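Local coordinates for PaaX domain-containing protein, C-domain protein (Mycobacterium tuberculosis, PDB 3KFW), which is of unknown function but probably acts as a DNA-binding transcriptional regulator of the PaaX family, at residues A155-H169 and T197-P211. Numbering follows the deposited sequence.
Sequences AGQLWDLSGWTEAGH and TDPMLPAELLPADWP
The indoles of Trp164 of helix 161-177 and Trp210 of the loop 197-211 stack face to face, their side chains crossing at about a right angle and their six-membered rings forming an offset stack with centroids 4.5 Å apart and planes at 6°. The overlap is partial: Trp210 CZ2 and CH2 sit above the CE3 side of Trp164, and Leu206 CD2 covers the opposite face of Trp210. The Trp164 indole swings out to the loop because its first torsion (-169°) turns CG away from the backbone N, and there NE1 gives a bent hydrogen bond of 2.8 Å to Thr197 OG1, which lies in the ring plane. His194 also stacks on this indole and bonds Trp164 O through NE2, while its carbonyl bonds Thr197 OG1.

In the turn between helices 151-158 and 161-177, Pro199 CB stands over the centre of the Trp159 indole, a CH-pi contact 3.7 Å from the five-membered-ring centroid; Leu158 CB backs the other face. Leu161 CD2 and Leu201 CD1 meet tip to tip at 3.8 Å, and the same Leu161 methyl reaches Trp210 CZ3. Leu201 CD2 packs on Trp159 CZ3 and Ala155 CB.

Farther along the helix, Pro211 presses its ring against the backbone, CG 3.9 Å from Gly168 CA. It also puts CB over the His169 imidazole, whose NE2 donates to Asp209 O (3.0 Å, 146° at the hydrogen). Thr165 OG1 brushes Trp210 CE3 while bonding back to Leu161 O.

Asp198 folds back as an Asx turn, OD1 accepting from Met200 N, while OD2 makes a salt bridge to Arg216. Aromatic, proline and leucine packing thus chiefly holds the loop against the end of helix 151-158 and the first turns of helix 161-177; the two bent N-H bonds probably help orient the rings, the indole's in-plane bond more closely than the imidazole's tilted one.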
loop_
_atom_site.group_PDB
_atom_site.type_symbol
_atom_site.label_atom_id
_atom_site.label_comp_id
_atom_site.label_asym_id
_atom_site.label_seq_id
_atom_site.Cartn_x
_atom_site.Cartn_y
_atom_site.Cartn_z
ATOM N N ALA A 155 0.295 9.153 -18.819
ATOM C CA ALA A 155 -0.032 8.010 -19.698
ATOM C C ALA A 155 1.134 7.042 -19.843
ATOM O O ALA A 155 0.950 5.843 -19.681
ATOM C CB ALA A 155 -0.606 8.473 -21.118
ATOM N N GLY A 156 2.339 7.564 -20.083
ATOM C CA GLY A 156 3.549 6.730 -20.232
ATOM C C GLY A 156 3.974 6.003 -18.961
ATOM O O GLY A 156 4.769 5.044 -19.002
ATOM N N GLN A 157 3.418 6.457 -17.837
ATOM C CA GLN A 157 3.734 5.931 -16.489
ATOM C C GLN A 157 2.691 4.843 -16.053
ATOM O O GLN A 157 3.051 3.840 -15.468
ATOM C CB GLN A 157 3.780 7.132 -15.522
ATOM C CG GLN A 157 4.807 7.160 -14.428
ATOM C CD GLN A 157 6.264 6.998 -14.915
ATOM O OE1 GLN A 157 6.733 7.700 -15.820
ATOM N NE2 GLN A 157 6.972 6.036 -14.303
ATOM N N LEU A 158 1.416 5.034 -16.418
ATOM C CA LEU A 158 0.366 4.068 -16.233
ATOM C C LEU A 158 0.473 2.837 -17.145
ATOM O O LEU A 158 0.163 1.705 -16.733
ATOM C CB LEU A 158 -0.952 4.759 -16.516
ATOM C CG LEU A 158 -1.396 5.979 -15.723
ATOM C CD1 LEU A 158 -2.598 6.547 -16.393
ATOM C CD2 LEU A 158 -1.697 5.646 -14.253
ATOM N N TRP A 159 0.824 3.031 -18.420
ATOM C CA TRP A 159 1.002 1.869 -19.328
ATOM C C TRP A 159 2.415 1.831 -19.956
ATOM O O TRP A 159 3.073 2.887 -20.099
ATOM C CB TRP A 159 0.002 1.963 -20.453
ATOM C CG TRP A 159 -1.406 1.986 -19.990
ATOM C CD1 TRP A 159 -2.218 0.887 -19.684
ATOM C CD2 TRP A 159 -2.217 3.151 -19.806
ATOM N NE1 TRP A 159 -3.478 1.332 -19.318
ATOM C CE2 TRP A 159 -3.514 2.700 -19.379
ATOM C CE3 TRP A 159 -2.003 4.517 -19.997
ATOM C CZ2 TRP A 159 -4.563 3.586 -19.106
ATOM C CZ3 TRP A 159 -3.060 5.410 -19.735
ATOM C CH2 TRP A 159 -4.318 4.931 -19.280
ATOM N N ASP A 160 2.855 0.630 -20.326
ATOM C CA ASP A 160 4.072 0.431 -21.041
ATOM C C ASP A 160 3.776 0.776 -22.499
ATOM O O ASP A 160 3.476 -0.086 -23.292
ATOM C CB ASP A 160 4.520 -1.036 -20.909
ATOM C CG ASP A 160 5.830 -1.346 -21.692
ATOM O OD1 ASP A 160 6.452 -0.430 -22.260
ATOM O OD2 ASP A 160 6.234 -2.522 -21.771
ATOM N N LEU A 161 3.849 2.039 -22.865
ATOM C CA LEU A 161 3.474 2.434 -24.197
ATOM C C LEU A 161 4.442 2.025 -25.278
ATOM O O LEU A 161 4.004 1.673 -26.375
ATOM C CB LEU A 161 3.325 3.929 -24.273
ATOM C CG LEU A 161 2.243 4.503 -23.401
ATOM C CD1 LEU A 161 2.349 6.033 -23.469
ATOM C CD2 LEU A 161 0.866 4.002 -23.819
ATOM N N SER A 162 5.754 2.164 -25.030
ATOM C CA SER A 162 6.734 1.743 -26.051
ATOM C C SER A 162 6.667 0.215 -26.264
ATOM O O SER A 162 6.795 -0.248 -27.386
ATOM C CB SER A 162 8.129 2.161 -25.678
ATOM O OG SER A 162 8.458 1.541 -24.440
ATOM N N GLY A 163 6.432 -0.561 -25.202
ATOM C CA GLY A 163 6.353 -2.032 -25.315
ATOM C C GLY A 163 5.120 -2.504 -26.051
ATOM O O GLY A 163 5.132 -3.575 -26.683
ATOM N N TRP A 164 4.042 -1.732 -25.961
ATOM C CA TRP A 164 2.799 -2.138 -26.582
ATOM C C TRP A 164 2.839 -1.802 -28.068
ATOM O O TRP A 164 2.258 -2.519 -28.870
ATOM C CB TRP A 164 1.632 -1.395 -25.968
ATOM C CG TRP A 164 0.245 -1.930 -26.346
ATOM C CD1 TRP A 164 -0.572 -2.787 -25.584
ATOM C CD2 TRP A 164 -0.523 -1.583 -27.524
ATOM N NE1 TRP A 164 -1.774 -3.006 -26.271
ATOM C CE2 TRP A 164 -1.762 -2.284 -27.451
ATOM C CE3 TRP A 164 -0.267 -0.789 -28.644
ATOM C CZ2 TRP A 164 -2.726 -2.182 -28.435
ATOM C CZ3 TRP A 164 -1.252 -0.688 -29.649
ATOM C CH2 TRP A 164 -2.464 -1.383 -29.531
ATOM N N THR A 165 3.488 -0.677 -28.371
ATOM C CA THR A 165 3.888 -0.206 -29.697
ATOM C C THR A 165 4.813 -1.223 -30.368
ATOM O O THR A 165 4.495 -1.683 -31.471
ATOM C CB THR A 165 4.636 1.177 -29.551
ATOM O OG1 THR A 165 3.700 2.171 -29.108
ATOM C CG2 THR A 165 5.368 1.630 -30.851
ATOM N N GLU A 166 5.932 -1.585 -29.717
ATOM C CA GLU A 166 6.836 -2.615 -30.257
ATOM C C GLU A 166 6.119 -3.953 -30.552
ATOM O O GLU A 166 6.353 -4.569 -31.602
ATOM C CB GLU A 166 8.059 -2.845 -29.351
ATOM C CG GLU A 166 9.140 -3.812 -29.944
ATOM C CD GLU A 166 10.607 -3.485 -29.487
ATOM O OE1 GLU A 166 11.376 -2.824 -30.266
ATOM O OE2 GLU A 166 10.989 -3.873 -28.341
ATOM N N ALA A 167 5.223 -4.373 -29.659
ATOM C CA ALA A 167 4.494 -5.657 -29.831
ATOM C C ALA A 167 3.527 -5.578 -30.960
ATOM O O ALA A 167 3.298 -6.591 -31.625
ATOM C CB ALA A 167 3.766 -6.117 -28.556
ATOM N N GLY A 168 2.987 -4.377 -31.191
ATOM C CA GLY A 168 1.981 -4.183 -32.231
ATOM C C GLY A 168 2.607 -4.252 -33.627
ATOM O O GLY A 168 2.133 -4.972 -34.491
ATOM N N HIS A 169 3.661 -3.475 -33.840
ATOM C CA HIS A 169 4.486 -3.555 -35.037
ATOM C C HIS A 169 4.954 -4.978 -35.302
ATOM O O HIS A 169 4.907 -5.391 -36.433
ATOM C CB HIS A 169 5.668 -2.541 -34.964
ATOM C CG HIS A 169 5.209 -1.133 -35.134
ATOM N ND1 HIS A 169 4.417 -0.733 -36.205
ATOM C CD2 HIS A 169 5.389 -0.031 -34.368
ATOM C CE1 HIS A 169 4.128 0.551 -36.083
ATOM N NE2 HIS A 169 4.699 0.996 -34.973
ATOM N N THR A 197 -6.143 -5.160 -24.841
ATOM C CA THR A 197 -5.347 -4.436 -23.868
ATOM C C THR A 197 -5.066 -3.001 -24.278
ATOM O O THR A 197 -4.311 -2.320 -23.587
ATOM C CB THR A 197 -3.954 -5.117 -23.554
ATOM O OG1 THR A 197 -3.029 -4.833 -24.587
ATOM C CG2 THR A 197 -4.054 -6.668 -23.335
ATOM N N ASP A 198 -5.641 -2.547 -25.410
ATOM C CA ASP A 198 -5.383 -1.211 -25.913
ATOM C C ASP A 198 -5.799 -0.168 -24.866
ATOM O O ASP A 198 -6.952 -0.194 -24.379
ATOM C CB ASP A 198 -6.170 -0.982 -27.189
ATOM C CG ASP A 198 -5.782 0.344 -27.919
ATOM O OD1 ASP A 198 -5.277 1.342 -27.324
ATOM O OD2 ASP A 198 -5.992 0.376 -29.136
ATOM N N PRO A 199 -4.873 0.760 -24.519
ATOM C CA PRO A 199 -5.302 1.740 -23.536
ATOM C C PRO A 199 -6.259 2.793 -24.073
ATOM O O PRO A 199 -6.756 3.588 -23.289
ATOM C CB PRO A 199 -3.993 2.346 -23.029
ATOM C CG PRO A 199 -3.008 2.042 -24.064
ATOM C CD PRO A 199 -3.410 0.750 -24.657
HETATM N N MSE A 200 -6.532 2.785 -25.389
HETATM C CA MSE A 200 -7.623 3.576 -25.968
HETATM C C MSE A 200 -7.431 5.026 -25.661
HETATM O O MSE A 200 -8.364 5.671 -25.176
HETATM C CB MSE A 200 -8.919 3.158 -25.309
HETATM C CG MSE A 200 -10.019 3.026 -26.226
HETATM SE SE MSE A 200 -9.458 1.591 -27.375
HETATM C CE MSE A 200 -10.263 0.077 -26.456
ATOM N N LEU A 201 -6.215 5.524 -25.911
ATOM C CA LEU A 201 -5.829 6.853 -25.485
ATOM C C LEU A 201 -6.429 7.890 -26.427
ATOM O O LEU A 201 -6.547 7.642 -27.623
ATOM C CB LEU A 201 -4.289 6.982 -25.450
ATOM C CG LEU A 201 -3.467 6.295 -24.335
ATOM C CD1 LEU A 201 -1.990 6.460 -24.520
ATOM C CD2 LEU A 201 -3.808 6.816 -22.942
ATOM N N PRO A 202 -6.773 9.076 -25.910
ATOM C CA PRO A 202 -7.229 10.111 -26.839
ATOM C C PRO A 202 -6.090 10.629 -27.728
ATOM O O PRO A 202 -4.936 10.666 -27.279
ATOM C CB PRO A 202 -7.651 11.235 -25.904
ATOM C CG PRO A 202 -6.751 11.091 -24.723
ATOM C CD PRO A 202 -6.420 9.635 -24.589
ATOM N N ALA A 203 -6.438 11.030 -28.961
ATOM C CA ALA A 203 -5.543 11.731 -29.922
ATOM C C ALA A 203 -4.298 12.414 -29.346
ATOM O O ALA A 203 -3.198 12.030 -29.682
ATOM C CB ALA A 203 -6.331 12.733 -30.714
ATOM N N GLU A 204 -4.482 13.401 -28.474
ATOM C CA GLU A 204 -3.389 14.235 -27.933
ATOM C C GLU A 204 -2.304 13.459 -27.206
ATOM O O GLU A 204 -1.216 13.995 -26.963
ATOM C CB GLU A 204 -3.924 15.257 -26.927
ATOM C CG GLU A 204 -4.938 16.226 -27.477
ATOM C CD GLU A 204 -6.387 15.672 -27.506
ATOM O OE1 GLU A 204 -6.697 14.641 -28.190
ATOM O OE2 GLU A 204 -7.230 16.307 -26.828
ATOM N N LEU A 205 -2.608 12.223 -26.795
ATOM C CA LEU A 205 -1.662 11.504 -25.945
ATOM C C LEU A 205 -1.021 10.376 -26.701
ATOM O O LEU A 205 -0.059 9.799 -26.210
ATOM C CB LEU A 205 -2.315 10.980 -24.656
ATOM C CG LEU A 205 -3.097 12.011 -23.855
ATOM C CD1 LEU A 205 -3.669 11.383 -22.662
ATOM C CD2 LEU A 205 -2.203 13.227 -23.440
ATOM N N LEU A 206 -1.568 10.064 -27.879
ATOM C CA LEU A 206 -1.053 8.982 -28.731
ATOM C C LEU A 206 0.292 9.434 -29.308
ATOM O O LEU A 206 0.353 10.492 -29.914
ATOM C CB LEU A 206 -1.995 8.701 -29.887
ATOM C CG LEU A 206 -3.333 8.010 -29.619
ATOM C CD1 LEU A 206 -4.210 8.012 -30.941
ATOM C CD2 LEU A 206 -3.165 6.589 -29.059
ATOM N N PRO A 207 1.356 8.623 -29.118
ATOM C CA PRO A 207 2.613 8.828 -29.833
ATOM C C PRO A 207 2.414 8.489 -31.329
ATOM O O PRO A 207 1.519 7.696 -31.659
ATOM C CB PRO A 207 3.590 7.873 -29.136
ATOM C CG PRO A 207 2.799 7.157 -28.023
ATOM C CD PRO A 207 1.353 7.388 -28.301
ATOM N N ALA A 208 3.185 9.119 -32.225
ATOM C CA ALA A 208 2.946 9.001 -33.672
ATOM C C ALA A 208 3.323 7.638 -34.281
ATOM O O ALA A 208 2.913 7.332 -35.397
ATOM C CB ALA A 208 3.662 10.105 -34.416
ATOM N N ASP A 209 4.137 6.849 -33.563
ATOM C CA ASP A 209 4.381 5.470 -33.961
ATOM C C ASP A 209 3.372 4.488 -33.301
ATOM O O ASP A 209 3.613 3.294 -33.288
ATOM C CB ASP A 209 5.845 5.035 -33.764
ATOM C CG ASP A 209 6.295 5.059 -32.292
ATOM O OD1 ASP A 209 5.616 5.746 -31.471
ATOM O OD2 ASP A 209 7.331 4.378 -31.957
ATOM N N TRP A 210 2.241 4.989 -32.810
ATOM C CA TRP A 210 1.217 4.128 -32.239
ATOM C C TRP A 210 0.565 3.194 -33.327
ATOM O O TRP A 210 0.017 3.702 -34.320
ATOM C CB TRP A 210 0.151 5.003 -31.569
ATOM C CG TRP A 210 -0.808 4.214 -30.766
ATOM C CD1 TRP A 210 -2.093 3.894 -31.109
ATOM C CD2 TRP A 210 -0.574 3.616 -29.458
ATOM N NE1 TRP A 210 -2.671 3.141 -30.104
ATOM C CE2 TRP A 210 -1.776 2.944 -29.089
ATOM C CE3 TRP A 210 0.529 3.571 -28.588
ATOM C CZ2 TRP A 210 -1.913 2.252 -27.884
ATOM C CZ3 TRP A 210 0.413 2.884 -27.383
ATOM C CH2 TRP A 210 -0.806 2.229 -27.033
ATOM N N PRO A 211 0.644 1.850 -33.153
ATOM C CA PRO A 211 0.116 0.870 -34.145
ATOM C C PRO A 211 -1.398 0.520 -34.074
ATOM O O PRO A 211 -1.827 -0.379 -34.770
ATOM C CB PRO A 211 0.956 -0.408 -33.869
ATOM C CG PRO A 211 1.232 -0.355 -32.384
ATOM C CD PRO A 211 1.335 1.166 -32.032
#